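Local coordinates for uncharacterized protein (Nostoc punctiforme, PDB 2R3S) that probably acts as an O-methyltransferase, joining a winged-helix-like dimerisation domain to a Rossmann-type methyltransferase domain, though its substrate is unknown, at residues A[41-46]-A[51-56]; A[59-64]-A[69-74]; A[177-182]-A[237-242]; A[223-228]-A[243-248]. All coordinates share one frame; numbering follows the deposited sequence. Where two conformers were deposited one is given.

Contact 1 of 4, residues A[41-46]-A[51-56]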
loop_
_atom_site.group_PDB
_atom_site.type_symbol
_atom_site.label_atom_id
_atom_site.label_comp_id
_atom_site.label_asym_id
_atom_site.label_seq_id
_atom_site.Cartn_x
_atom_site.Cartn_y
_atom_site.Cartn_z
ATOM N N SER A 41 15.405 3.316 -22.551
ATOM C CA SER A 41 14.512 4.466 -22.486
ATOM C C SER A 41 13.064 3.978 -22.367
ATOM O O SER A 41 12.760 2.814 -22.662
ATOM C CB SER A 41 14.675 5.286 -23.761
ATOM O OG SER A 41 14.271 4.503 -24.878
ATOM N N SER A 42 12.171 4.864 -21.944
ATOM C CA SER A 42 10.757 4.525 -21.859
ATOM C C SER A 42 10.129 4.281 -23.253
ATOM O O SER A 42 9.188 3.513 -23.413
ATOM C CB SER A 42 9.994 5.613 -21.115
ATOM O OG SER A 42 10.209 6.872 -21.697
ATOM N N GLN A 43 10.655 4.939 -24.258
ATOM C CA GLN A 43 10.238 4.728 -25.639
ATOM C C GLN A 43 10.493 3.276 -26.075
ATOM O O GLN A 43 9.641 2.602 -26.710
ATOM C CB GLN A 43 11.012 5.685 -26.524
ATOM C CG GLN A 43 10.638 7.190 -26.319
ATOM C CD GLN A 43 11.348 7.946 -25.133
ATOM O OE1 GLN A 43 12.063 7.381 -24.292
ATOM N NE2 GLN A 43 11.113 9.248 -25.086
ATOM N N SER A 44 11.658 2.777 -25.698
ATOM C CA SER A 44 12.039 1.426 -26.051
ATOM C C SER A 44 11.292 0.402 -25.184
ATOM O O SER A 44 10.907 -0.650 -25.681
ATOM C CB SER A 44 13.576 1.277 -25.994
ATOM O OG SER A 44 13.976 -0.021 -25.620
ATOM N N LEU A 45 11.064 0.706 -23.906
ATOM C CA LEU A 45 10.281 -0.180 -23.062
ATOM C C LEU A 45 8.816 -0.233 -23.529
ATOM O O LEU A 45 8.167 -1.265 -23.412
ATOM C CB LEU A 45 10.399 0.220 -21.578
ATOM C CG LEU A 45 11.800 0.033 -20.979
ATOM C CD1 LEU A 45 11.917 0.664 -19.558
ATOM C CD2 LEU A 45 12.173 -1.440 -20.968
ATOM N N ALA A 46 8.315 0.868 -24.077
ATOM C CA ALA A 46 6.978 0.906 -24.680
ATOM C C ALA A 46 6.858 -0.075 -25.849
ATOM O O ALA A 46 5.877 -0.804 -25.947
ATOM C CB ALA A 46 6.639 2.342 -25.131
ATOM N N THR A 51 3.098 -1.076 -24.800
ATOM C CA THR A 51 2.284 -0.155 -24.002
ATOM C C THR A 51 2.368 1.233 -24.663
ATOM O O THR A 51 3.152 1.416 -25.566
ATOM C CB THR A 51 2.814 -0.042 -22.528
ATOM O OG1 THR A 51 4.050 0.678 -22.515
ATOM C CG2 THR A 51 3.057 -1.388 -21.867
ATOM N N SER A 52 1.606 2.218 -24.192
ATOM C CA SER A 52 1.840 3.609 -24.597
ATOM C C SER A 52 3.174 4.059 -24.008
ATOM O O SER A 52 3.629 3.512 -22.981
ATOM C CB SER A 52 0.758 4.509 -24.041
ATOM O OG SER A 52 0.888 4.573 -22.623
ATOM N N GLU A 53 3.789 5.057 -24.638
ATOM C CA GLU A 53 5.074 5.587 -24.169
ATOM C C GLU A 53 4.856 6.369 -22.898
ATOM O O GLU A 53 5.624 6.234 -21.944
ATOM C CB GLU A 53 5.750 6.502 -25.199
ATOM C CG GLU A 53 7.193 6.982 -24.801
ATOM C CD GLU A 53 7.262 8.300 -23.984
ATOM O OE1 GLU A 53 6.354 9.151 -24.102
ATOM O OE2 GLU A 53 8.252 8.505 -23.241
ATOM N N ARG A 54 3.817 7.198 -22.880
ATOM C CA ARG A 54 3.576 8.040 -21.716
ATOM C C ARG A 54 3.280 7.183 -20.517
ATOM O O ARG A 54 3.713 7.503 -19.425
ATOM C CB ARG A 54 2.509 9.113 -21.942
ATOM C CG ARG A 54 1.075 8.658 -21.977
ATOM C CD ARG A 54 0.186 9.765 -22.540
ATOM N NE ARG A 54 0.204 10.936 -21.679
ATOM C CZ ARG A 54 -0.430 11.035 -20.516
ATOM N NH1 ARG A 54 -1.206 10.056 -20.071
ATOM N NH2 ARG A 54 -0.309 12.143 -19.808
ATOM N N GLY A 55 2.579 6.079 -20.721
ATOM C CA GLY A 55 2.285 5.145 -19.628
ATOM C C GLY A 55 3.524 4.479 -19.077
ATOM O O GLY A 55 3.733 4.450 -17.871
HETATM N N MSE A 56 4.358 3.958 -19.981
HETATM C CA MSE A 56 5.644 3.415 -19.589
HETATM C C MSE A 56 6.507 4.450 -18.844
HETATM O O MSE A 56 7.104 4.131 -17.826
HETATM C CB MSE A 56 6.388 2.834 -20.794
HETATM C CG MSE A 56 7.690 2.122 -20.426
HETATM SE SE MSE A 56 7.376 0.619 -19.208
HETATM C CE MSE A 56 6.319 -0.551 -20.415
#

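Contact 2 of 4, residues A[59-64]-A[69-74]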
loop_
_atom_site.group_PDB
_atom_site.type_symbol
_atom_site.label_atom_id
_atom_site.label_comp_id
_atom_site.label_asym_id
_atom_site.label_seq_id
_atom_site.Cartn_x
_atom_site.Cartn_y
_atom_site.Cartn_z
ATOM N N LEU A 59 4.979 5.117 -15.270
ATOM C CA LEU A 59 5.307 3.943 -14.432
ATOM C C LEU A 59 6.794 3.882 -14.025
ATOM O O LEU A 59 7.117 3.664 -12.861
ATOM C CB LEU A 59 4.871 2.622 -15.123
ATOM C CG LEU A 59 5.053 1.306 -14.332
ATOM C CD1 LEU A 59 4.237 1.312 -13.022
ATOM C CD2 LEU A 59 4.734 0.075 -15.230
ATOM N N CYS A 60 7.697 4.030 -14.985
ATOM C CA CYS A 60 9.132 3.877 -14.709
ATOM C C CYS A 60 9.686 4.998 -13.840
ATOM O O CYS A 60 10.488 4.733 -12.968
ATOM C CB CYS A 60 9.928 3.778 -16.007
ATOM S SG CYS A 60 9.647 2.198 -16.900
ATOM N N ASP A 61 9.258 6.241 -14.058
ATOM C CA ASP A 61 9.655 7.343 -13.153
ATOM C C ASP A 61 9.228 7.030 -11.719
ATOM O O ASP A 61 9.998 7.215 -10.787
ATOM C CB ASP A 61 9.045 8.671 -13.569
ATOM C CG ASP A 61 9.675 9.248 -14.804
ATOM O OD1 ASP A 61 10.833 8.915 -15.113
ATOM O OD2 ASP A 61 9.000 10.071 -15.461
ATOM N N TYR A 62 8.020 6.507 -11.555
ATOM C CA TYR A 62 7.523 6.106 -10.242
ATOM C C TYR A 62 8.345 4.961 -9.665
ATOM O O TYR A 62 8.710 4.986 -8.498
ATOM C CB TYR A 62 6.041 5.716 -10.346
ATOM C CG TYR A 62 5.336 5.487 -9.027
ATOM C CD1 TYR A 62 5.322 4.235 -8.435
ATOM C CD2 TYR A 62 4.694 6.524 -8.372
ATOM C CE1 TYR A 62 4.671 4.025 -7.228
ATOM C CE2 TYR A 62 4.046 6.326 -7.165
ATOM C CZ TYR A 62 4.046 5.080 -6.599
ATOM O OH TYR A 62 3.386 4.878 -5.426
ATOM N N LEU A 63 8.664 3.966 -10.489
ATOM C CA LEU A 63 9.538 2.874 -10.045
ATOM C C LEU A 63 10.951 3.352 -9.637
ATOM O O LEU A 63 11.570 2.749 -8.807
ATOM C CB LEU A 63 9.606 1.771 -11.118
ATOM C CG LEU A 63 8.283 1.009 -11.347
ATOM C CD1 LEU A 63 8.455 0.077 -12.553
ATOM C CD2 LEU A 63 7.713 0.220 -10.109
ATOM N N VAL A 64 11.444 4.420 -10.251
ATOM C CA VAL A 64 12.662 5.083 -9.834
ATOM C C VAL A 64 12.423 5.746 -8.461
ATOM O O VAL A 64 13.171 5.492 -7.501
ATOM C CB VAL A 64 13.131 6.118 -10.848
ATOM C CG1 VAL A 64 14.303 6.969 -10.264
ATOM C CG2 VAL A 64 13.535 5.429 -12.177
HETATM N N MSE A 69 14.604 1.032 -9.585
HETATM C CA MSE A 69 15.483 1.306 -10.724
HETATM C C MSE A 69 16.030 2.707 -10.635
HETATM O O MSE A 69 15.599 3.490 -9.781
HETATM C CB MSE A 69 14.751 1.117 -12.037
HETATM C CG MSE A 69 13.529 1.946 -12.236
HETATM SE SE MSE A 69 12.509 1.341 -13.864
HETATM C CE MSE A 69 12.073 -0.498 -13.295
ATOM N N THR A 70 17.003 3.014 -11.492
ATOM C CA THR A 70 17.601 4.341 -11.519
ATOM C C THR A 70 17.348 4.925 -12.896
ATOM O O THR A 70 16.998 4.183 -13.820
ATOM C CB THR A 70 19.100 4.320 -11.176
ATOM O OG1 THR A 70 19.807 3.520 -12.124
ATOM C CG2 THR A 70 19.303 3.768 -9.766
ATOM N N LYS A 71 17.475 6.251 -12.999
ATOM C CA LYS A 71 17.232 6.974 -14.237
ATOM C C LYS A 71 18.529 7.612 -14.701
ATOM O O LYS A 71 18.979 8.579 -14.120
ATOM C CB LYS A 71 16.129 8.023 -14.024
ATOM C CG LYS A 71 15.466 8.463 -15.296
ATOM C CD LYS A 71 14.363 9.478 -15.047
ATOM C CE LYS A 71 13.757 9.991 -16.367
ATOM N NZ LYS A 71 12.483 10.696 -16.104
ATOM N N GLN A 72 19.180 7.015 -15.693
ATOM C CA GLN A 72 20.413 7.562 -16.269
ATOM C C GLN A 72 20.064 8.465 -17.441
ATOM O O GLN A 72 18.889 8.604 -17.795
ATOM C CB GLN A 72 21.353 6.440 -16.753
ATOM C CG GLN A 72 21.665 5.365 -15.692
ATOM C CD GLN A 72 22.250 5.939 -14.422
ATOM O OE1 GLN A 72 23.180 6.756 -14.483
ATOM N NE2 GLN A 72 21.691 5.533 -13.245
ATOM N N ALA A 73 21.088 9.071 -18.042
ATOM C CA ALA A 73 20.926 10.010 -19.165
ATOM C C ALA A 73 20.211 9.332 -20.307
ATOM O O ALA A 73 19.289 9.887 -20.875
ATOM C CB ALA A 73 22.285 10.511 -19.626
ATOM N N GLU A 74 20.617 8.095 -20.584
ATOM C CA GLU A 74 20.103 7.311 -21.698
ATOM C C GLU A 74 18.937 6.367 -21.374
ATOM O O GLU A 74 18.486 5.643 -22.243
ATOM C CB GLU A 74 21.260 6.506 -22.289
ATOM C CG GLU A 74 22.423 7.403 -22.742
ATOM C CD GLU A 74 22.038 8.353 -23.889
ATOM O OE1 GLU A 74 21.147 7.998 -24.704
ATOM O OE2 GLU A 74 22.631 9.454 -23.977
HETATM O O HOH W 1 16.049 4.446 -7.324
#

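Contact 3 of 4, residues A[177-182]-A[237-242]. With EDO (1,2-ethanediol), chain E.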
loop_
_atom_site.group_PDB
_atom_site.type_symbol
_atom_site.label_atom_id
_atom_site.label_comp_id
_atom_site.label_asym_id
_atom_site.label_seq_id
_atom_site.Cartn_x
_atom_site.Cartn_y
_atom_site.Cartn_z
ATOM N N GLY A 177 4.931 -28.950 -1.035
ATOM C CA GLY A 177 5.644 -30.157 -0.628
ATOM C C GLY A 177 7.144 -30.078 -0.418
ATOM O O GLY A 177 7.775 -31.079 -0.101
ATOM N N LEU A 178 7.734 -28.896 -0.538
ATOM C CA LEU A 178 9.203 -28.800 -0.545
ATOM C C LEU A 178 9.857 -29.177 0.805
ATOM O O LEU A 178 11.000 -29.636 0.822
ATOM C CB LEU A 178 9.690 -27.407 -0.994
ATOM C CG LEU A 178 9.348 -26.945 -2.421
ATOM C CD1 LEU A 178 10.103 -25.671 -2.785
ATOM C CD2 LEU A 178 9.611 -28.039 -3.455
ATOM N N PHE A 179 9.167 -28.975 1.922
ATOM C CA PHE A 179 9.768 -29.331 3.234
ATOM C C PHE A 179 9.995 -30.834 3.377
ATOM O O PHE A 179 11.126 -31.273 3.588
ATOM C CB PHE A 179 8.980 -28.723 4.399
ATOM C CG PHE A 179 9.085 -27.215 4.446
ATOM C CD1 PHE A 179 10.171 -26.603 5.074
ATOM C CD2 PHE A 179 8.155 -26.412 3.803
ATOM C CE1 PHE A 179 10.308 -25.215 5.092
ATOM C CE2 PHE A 179 8.281 -25.016 3.819
ATOM C CZ PHE A 179 9.353 -24.422 4.459
ATOM N N GLY A 180 8.943 -31.621 3.202
ATOM C CA GLY A 180 9.066 -33.080 3.190
ATOM C C GLY A 180 9.928 -33.603 2.063
ATOM O O GLY A 180 10.685 -34.547 2.253
ATOM N N ILE A 181 9.817 -32.985 0.883
ATOM C CA ILE A 181 10.621 -33.372 -0.273
ATOM C C ILE A 181 12.105 -33.216 0.020
ATOM O O ILE A 181 12.888 -34.092 -0.312
ATOM C CB ILE A 181 10.224 -32.579 -1.554
ATOM C CG1 ILE A 181 8.862 -33.057 -2.063
ATOM C CG2 ILE A 181 11.248 -32.759 -2.634
ATOM C CD1 ILE A 181 8.086 -32.063 -2.914
ATOM N N ALA A 182 12.500 -32.116 0.645
ATOM C CA ALA A 182 13.910 -31.925 1.027
ATOM C C ALA A 182 14.380 -32.956 2.052
ATOM O O ALA A 182 15.525 -33.398 1.986
ATOM C CB ALA A 182 14.165 -30.493 1.549
ATOM N N LEU A 237 6.379 -32.362 10.252
ATOM C CA LEU A 237 6.602 -30.981 9.850
ATOM C C LEU A 237 5.279 -30.226 9.831
ATOM O O LEU A 237 4.290 -30.737 9.320
ATOM C CB LEU A 237 7.230 -30.927 8.461
ATOM C CG LEU A 237 8.356 -31.913 8.180
ATOM C CD1 LEU A 237 8.935 -31.645 6.806
ATOM C CD2 LEU A 237 9.387 -31.804 9.265
ATOM N N LEU A 238 5.281 -29.011 10.376
ATOM C CA LEU A 238 4.175 -28.073 10.287
ATOM C C LEU A 238 4.665 -26.710 9.709
ATOM O O LEU A 238 4.879 -25.725 10.453
ATOM C CB LEU A 238 3.586 -27.866 11.676
ATOM C CG LEU A 238 2.717 -28.962 12.280
ATOM C CD1 LEU A 238 2.638 -28.839 13.838
ATOM C CD2 LEU A 238 1.356 -28.871 11.631
ATOM N N PRO A 239 4.835 -26.639 8.374
ATOM C CA PRO A 239 5.272 -25.397 7.757
ATOM C C PRO A 239 4.101 -24.452 7.514
ATOM O O PRO A 239 3.158 -24.826 6.856
ATOM C CB PRO A 239 5.890 -25.861 6.439
ATOM C CG PRO A 239 5.533 -27.316 6.284
ATOM C CD PRO A 239 4.621 -27.691 7.369
ATOM N N ASN A 240 4.168 -23.247 8.064
ATOM C CA ASN A 240 3.168 -22.195 7.839
ATOM C C ASN A 240 1.702 -22.672 7.948
ATOM O O ASN A 240 0.826 -22.284 7.131
ATOM C CB ASN A 240 3.414 -21.463 6.496
ATOM C CG ASN A 240 4.614 -20.533 6.537
ATOM O OD1 ASN A 240 4.680 -19.624 7.366
ATOM N ND2 ASN A 240 5.564 -20.745 5.623
ATOM N N PHE A 241 1.429 -23.467 8.987
ATOM C CA PHE A 241 0.078 -23.969 9.243
ATOM C C PHE A 241 -0.546 -23.418 10.495
ATOM O O PHE A 241 -1.686 -22.996 10.481
ATOM C CB PHE A 241 0.081 -25.501 9.354
ATOM C CG PHE A 241 -1.301 -26.131 9.183
ATOM C CD1 PHE A 241 -2.127 -25.772 8.118
ATOM C CD2 PHE A 241 -1.760 -27.094 10.069
ATOM C CE1 PHE A 241 -3.380 -26.346 7.953
ATOM C CE2 PHE A 241 -3.023 -27.672 9.896
ATOM C CZ PHE A 241 -3.821 -27.290 8.844
ATOM N N LEU A 242 0.184 -23.438 11.597
ATOM C CA LEU A 242 -0.469 -23.238 12.897
ATOM C C LEU A 242 -1.031 -21.845 13.078
ATOM O O LEU A 242 -2.038 -21.685 13.745
ATOM C CB LEU A 242 0.472 -23.579 14.063
ATOM C CG LEU A 242 0.769 -25.065 14.327
ATOM C CD1 LEU A 242 1.635 -25.115 15.582
ATOM C CD2 LEU A 242 -0.521 -25.925 14.483
HETATM C C1 EDO E . 2.221 -24.276 4.082
HETATM O O1 EDO E . 1.726 -25.354 4.958
HETATM C C2 EDO E . 1.177 -23.533 3.230
HETATM O O2 EDO E . 0.519 -22.410 3.845
#

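Contact 4 of 4, residues A[223-228]-A[243-248]. With EDO (1,2-ethanediol), chain D.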
loop_
_atom_site.group_PDB
_atom_site.type_symbol
_atom_site.label_atom_id
_atom_site.label_comp_id
_atom_site.label_asym_id
_atom_site.label_seq_id
_atom_site.Cartn_x
_atom_site.Cartn_y
_atom_site.Cartn_z
ATOM N N SER A 223 -8.574 -32.697 5.204
ATOM C CA SER A 223 -8.284 -31.860 6.361
ATOM C C SER A 223 -7.325 -32.494 7.327
ATOM O O SER A 223 -7.502 -33.646 7.714
ATOM C CB SER A 223 -9.572 -31.562 7.118
ATOM O OG SER A 223 -9.269 -31.015 8.382
ATOM N N ALA A 224 -6.334 -31.716 7.762
ATOM C CA ALA A 224 -5.334 -32.180 8.710
ATOM C C ALA A 224 -6.011 -32.588 10.015
ATOM O O ALA A 224 -5.442 -33.317 10.810
ATOM C CB ALA A 224 -4.300 -31.085 8.967
ATOM N N PHE A 225 -7.224 -32.093 10.224
ATOM C CA PHE A 225 -7.975 -32.353 11.445
ATOM C C PHE A 225 -8.831 -33.631 11.377
ATOM O O PHE A 225 -9.203 -34.174 12.421
ATOM C CB PHE A 225 -8.854 -31.135 11.777
ATOM C CG PHE A 225 -8.061 -29.853 11.940
ATOM C CD1 PHE A 225 -7.392 -29.587 13.130
ATOM C CD2 PHE A 225 -7.938 -28.951 10.881
ATOM C CE1 PHE A 225 -6.640 -28.435 13.274
ATOM C CE2 PHE A 225 -7.180 -27.795 11.020
ATOM C CZ PHE A 225 -6.537 -27.537 12.211
ATOM N N GLU A 226 -9.126 -34.108 10.168
ATOM C CA GLU A 226 -10.045 -35.252 9.971
ATOM C C GLU A 226 -9.325 -36.539 9.514
ATOM O O GLU A 226 -9.611 -37.613 10.018
ATOM C CB GLU A 226 -11.197 -34.860 9.032
ATOM C CG GLU A 226 -12.083 -33.686 9.554
ATOM N N VAL A 227 -8.346 -36.423 8.622
ATOM C CA VAL A 227 -7.663 -37.588 8.061
ATOM C C VAL A 227 -6.979 -38.388 9.144
ATOM O O VAL A 227 -6.661 -37.855 10.201
ATOM C CB VAL A 227 -6.618 -37.201 6.951
ATOM C CG1 VAL A 227 -7.306 -36.449 5.804
ATOM C CG2 VAL A 227 -5.455 -36.395 7.528
ATOM N N ASP A 228 -6.773 -39.676 8.877
ATOM C CA ASP A 228 -5.978 -40.534 9.734
ATOM C C ASP A 228 -4.554 -40.480 9.243
ATOM O O ASP A 228 -4.289 -40.774 8.081
ATOM C CB ASP A 228 -6.489 -41.987 9.691
ATOM C CG ASP A 228 -7.945 -42.102 10.110
ATOM O OD1 ASP A 228 -8.359 -41.360 11.031
ATOM O OD2 ASP A 228 -8.683 -42.912 9.506
ATOM N N HIS A 243 -0.393 -20.840 12.470
ATOM C CA HIS A 243 -0.861 -19.439 12.559
ATOM C C HIS A 243 -2.291 -19.134 12.118
ATOM O O HIS A 243 -2.841 -18.087 12.485
ATOM C CB HIS A 243 0.108 -18.477 11.830
ATOM C CG HIS A 243 0.391 -18.799 10.387
ATOM N ND1 HIS A 243 1.679 -18.904 9.901
ATOM C CD2 HIS A 243 -0.429 -18.963 9.318
ATOM C CE1 HIS A 243 1.640 -19.124 8.596
ATOM N NE2 HIS A 243 0.371 -19.171 8.220
ATOM N N HIS A 244 -2.894 -20.022 11.330
ATOM C CA HIS A 244 -4.303 -19.890 10.886
ATOM C C HIS A 244 -5.380 -20.160 11.942
ATOM O O HIS A 244 -6.527 -19.762 11.772
ATOM C CB HIS A 244 -4.553 -20.852 9.728
ATOM C CG HIS A 244 -3.729 -20.555 8.520
ATOM N ND1 HIS A 244 -2.702 -21.373 8.107
ATOM C CD2 HIS A 244 -3.755 -19.508 7.655
ATOM C CE1 HIS A 244 -2.141 -20.848 7.028
ATOM N NE2 HIS A 244 -2.755 -19.715 6.738
ATOM N N PHE A 245 -5.032 -20.837 13.031
ATOM C CA PHE A 245 -6.065 -21.351 13.944
ATOM C C PHE A 245 -5.952 -20.758 15.341
ATOM O O PHE A 245 -4.872 -20.326 15.720
ATOM C CB PHE A 245 -5.940 -22.875 13.982
ATOM C CG PHE A 245 -5.853 -23.494 12.609
ATOM C CD1 PHE A 245 -6.975 -23.606 11.812
ATOM C CD2 PHE A 245 -4.643 -23.926 12.106
ATOM C CE1 PHE A 245 -6.889 -24.175 10.537
ATOM C CE2 PHE A 245 -4.544 -24.467 10.848
ATOM C CZ PHE A 245 -5.672 -24.598 10.058
ATOM N N ASP A 246 -7.054 -20.724 16.100
ATOM C CA ASP A 246 -6.959 -20.402 17.537
ATOM C C ASP A 246 -6.130 -21.438 18.287
ATOM O O ASP A 246 -5.783 -22.495 17.755
ATOM C CB ASP A 246 -8.325 -20.128 18.226
ATOM C CG ASP A 246 -9.311 -21.285 18.119
ATOM O OD1 ASP A 246 -8.908 -22.451 18.230
ATOM O OD2 ASP A 246 -10.505 -21.005 17.931
ATOM N N VAL A 247 -5.778 -21.088 19.522
ATOM C CA VAL A 247 -4.930 -21.912 20.383
ATOM C C VAL A 247 -5.497 -23.321 20.705
ATOM O O VAL A 247 -4.742 -24.298 20.793
ATOM C CB VAL A 247 -4.632 -21.153 21.717
ATOM C CG1 VAL A 247 -4.025 -22.101 22.759
ATOM C CG2 VAL A 247 -3.710 -19.950 21.454
ATOM N N ALA A 248 -6.811 -23.394 20.926
ATOM C CA ALA A 248 -7.494 -24.641 21.251
ATOM C C ALA A 248 -7.379 -25.605 20.054
ATOM O O ALA A 248 -7.013 -26.776 20.199
ATOM C CB ALA A 248 -8.940 -24.347 21.564
HETATM C C1 EDO D . -5.645 -28.528 5.636
HETATM O O1 EDO D . -6.522 -28.931 6.700
HETATM C C2 EDO D . -5.513 -29.651 4.618
HETATM O O2 EDO D . -4.760 -30.768 5.129
#

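Contact 1 of 4, residues A[41-46]-A[51-56]
The helix-turn-helix of the dimerisation domain brings Ala46, Leu45 and Ser42 of helix 42-49 against Thr51, Glu53 and Met56 at the start of helix 53-65. At the turn, Thr51 N donates to Ala46 O over 3.0 Å, lying in the carbonyl plane on a lone pair, with 160° at the hydrogen. The Ala46 methyl fills the angle between the helices, its CB 3.7 Å from Glu53 CA and 3.6 Å from Thr51 O. Deeper in, Met56, a selenomethionine, runs its chain along Leu45. Its CG leaves anti to the backbone N (chi1 -174°) and sits 3.5 Å from Leu45 CB, and the bends that follow carry CE to 3.6 Å from Leu45 O. Leu45 itself goes on to helix 31-35.

Thr51 OG1 donates to Ser52 O (2.9 Å) from above the carbonyl plane, while Met56 N reaches the same oxygen from the opposite face. A valine in place of Thr51 would probably leave Ser52 O with Met56 N alone of these two donors, and the side chain at the turn freer to rotate. Ser52 is the N-cap of helix 53-65: its OG accepts from Gly55 N, and OG also bonds Val117 O of the second subunit. Glu53 reaches over the outer side toward Ser42 OG, but two conformers make that approach doubtful.

The chemistry is thus divided: apolar carbons and a selenium close the inner side, whereas backbone and hydroxyl bonds fix the turn and the entry to the second helix, where the partner subunit also takes hold.

Contact 2 of 4, residues A[59-64]-A[69-74]
Met69 starts with CG tucked between its backbone N and carbonyl carbon (chi1 58°), which lays CG against Val64 and brings the bent end of the chain across Leu63. Lys71 does the reverse: its CG stands opposite the backbone N (chi1 -159°) and the rest of the chain is fully extended, so the ammonium group reaches back to Asp61.

Met69 is a selenomethionine. Its CG presses on Val64 CG2 at 3.5 Å, tighter than a usual van der Waals contact, and the two side chains cross at about a right angle. Farther along, SE lies 4.1 Å from Cys60 CB, and CE meets Leu63 CD1 at 3.7 Å. The backbone adds to this seam. Val64 CA makes a CA-H...O contact of 3.3 Å with Met69 O, and a water donates both to that oxygen (2.7 Å) and to Val64 O, tying the last turn of helix to the first residue of the strand.

On the side facing the second subunit, Lys71 NZ forms a salt bridge with Asp61 OD1 at 2.6 Å, coming from the syn side but 32° out of the carboxylate plane. OD1 also bonds Tyr76 OH. The ammonium group is gripped by the aspartate of helix 53-65 and by a backbone carbonyl of the second subunit, Asp277 O.

Helix 53-65 following a helix-turn-helix, with strands 69-72 and 75-78 joined by strand 39-40 in a small antiparallel sheet, is consistent with a winged-helix domain; the contact packs the first hairpin strand on the second helix of the helix-turn-helix.

Contact 3 of 4, residues A[177-182]-A[237-242]
Apolar contact carries this meeting of Phe179 and Gly180, on helix 178-186, with Leu237 and Pro239 on strand 233-239. The most directional element is a CH-pi interaction: Pro239 CB stands over one face of the Phe179 ring, 3.9 Å from its centroid and 27° off the normal. It is offset toward the rim, so CB lies nearest Phe179 CD2 (3.5 Å), with Pro239 CG close behind. The phenyl group gets there because its CG lies beside the backbone N (chi1 -68°), which turns the ring toward the strand.

The remaining apolar contacts come from Leu237. Its CD1 methyl lies 3.8 Å from Phe179 CB and 3.6 Å from Gly180 N, fitting where the helix shows bare backbone. Replacing Phe179 by an alanine would probably leave Pro239 without its aromatic face and open a gap between helix and strand.

Polar bonds stand to the side. Gly180 N is held by Asp171 OD2, and Asn240 O has a weak bond to O2 of an ethanediol, probably from the crystallisation liquor.

The contact packs helix 178-186, which follows strand 168-172, against one face of the Rossmann-type sheet. Strand 168-172 runs parallel beside strand 233-239, strand 265-271 flanks it on the other side and brings Phe270 to the Phe179 ring, and helix 149-159 covers that ring with Ala152 and Ile155.

Contact 4 of 4, residues A[223-228]-A[243-248]
Phe245 is sandwiched: Phe225 CZ lies 3.6 Å above one face, over the ring centre, and His244 CB lies 3.7 Å from the opposite face, again central. Phe225 presents its edge to Phe245, in a T-shaped pair with centroids 5.0 Å apart and planes at 80°. The rim carbons CE2 and CZ of Phe225 do the touching, CE2 standing 3.7 Å from Phe245 CZ. Each benzyl group has its CG beside its own backbone N (chi1 -58° for Phe225), and the two side chains approach from opposite directions. Phe241 meets the Phe245 ring as well, in another edge-to-face pair. Next door, His243 CD2 sits over the centre of the His244 ring.

The contact is small and wholly aromatic, so its setting depends on how each loop is shaped. Ser223 OG accepts from Phe225 N (3.0 Å), an ST turn that fixes the backbone just where Phe225 leaves it. Ser223 O takes two donors, Glu226 N and Val227 N, closing the same loop. Ala224 N instead points to O1 of an ethanediol, probably from the crystallisation liquor, at 3.0 Å and nearly straight (169°). On the other side, Phe245 O bonds Tyr301 OH, and His243 ND1 bonds Asp271 OD1.

Between them, the loop after strand 217-221 and the loop leaving strand 233-239 meet near the surface of the methyltransferase domain. Helix 247-260, with Asp246 at its N-cap, lies along Phe225 through Thr249, Gln252 and Leu253, and its Lys256 NZ bonds Ala224 O and Val227 O.

Overall arrangement
The four contacts fall into two pairs. Contacts 1 and 2 share helix 53-65 in the dimerisation domain, with centres about 12 Å apart; Leu45 CD1 meets Cys60 SG at 3.8 Å, and the second subunit touches both. Contacts 3 and 4 belong to the methyltransferase domain, their centres about 15 Å apart and their segments alternating along the chain. Phe241 joins them, its CE2 lying 3.8 Å from Ala224 CB. The pairs are well separated, contact 1 being about 43 Å from contact 3 and 50 Å from contact 4, centre to centre. Each contact of the second pair has an ethanediol beside it, which may mark part of a pocket.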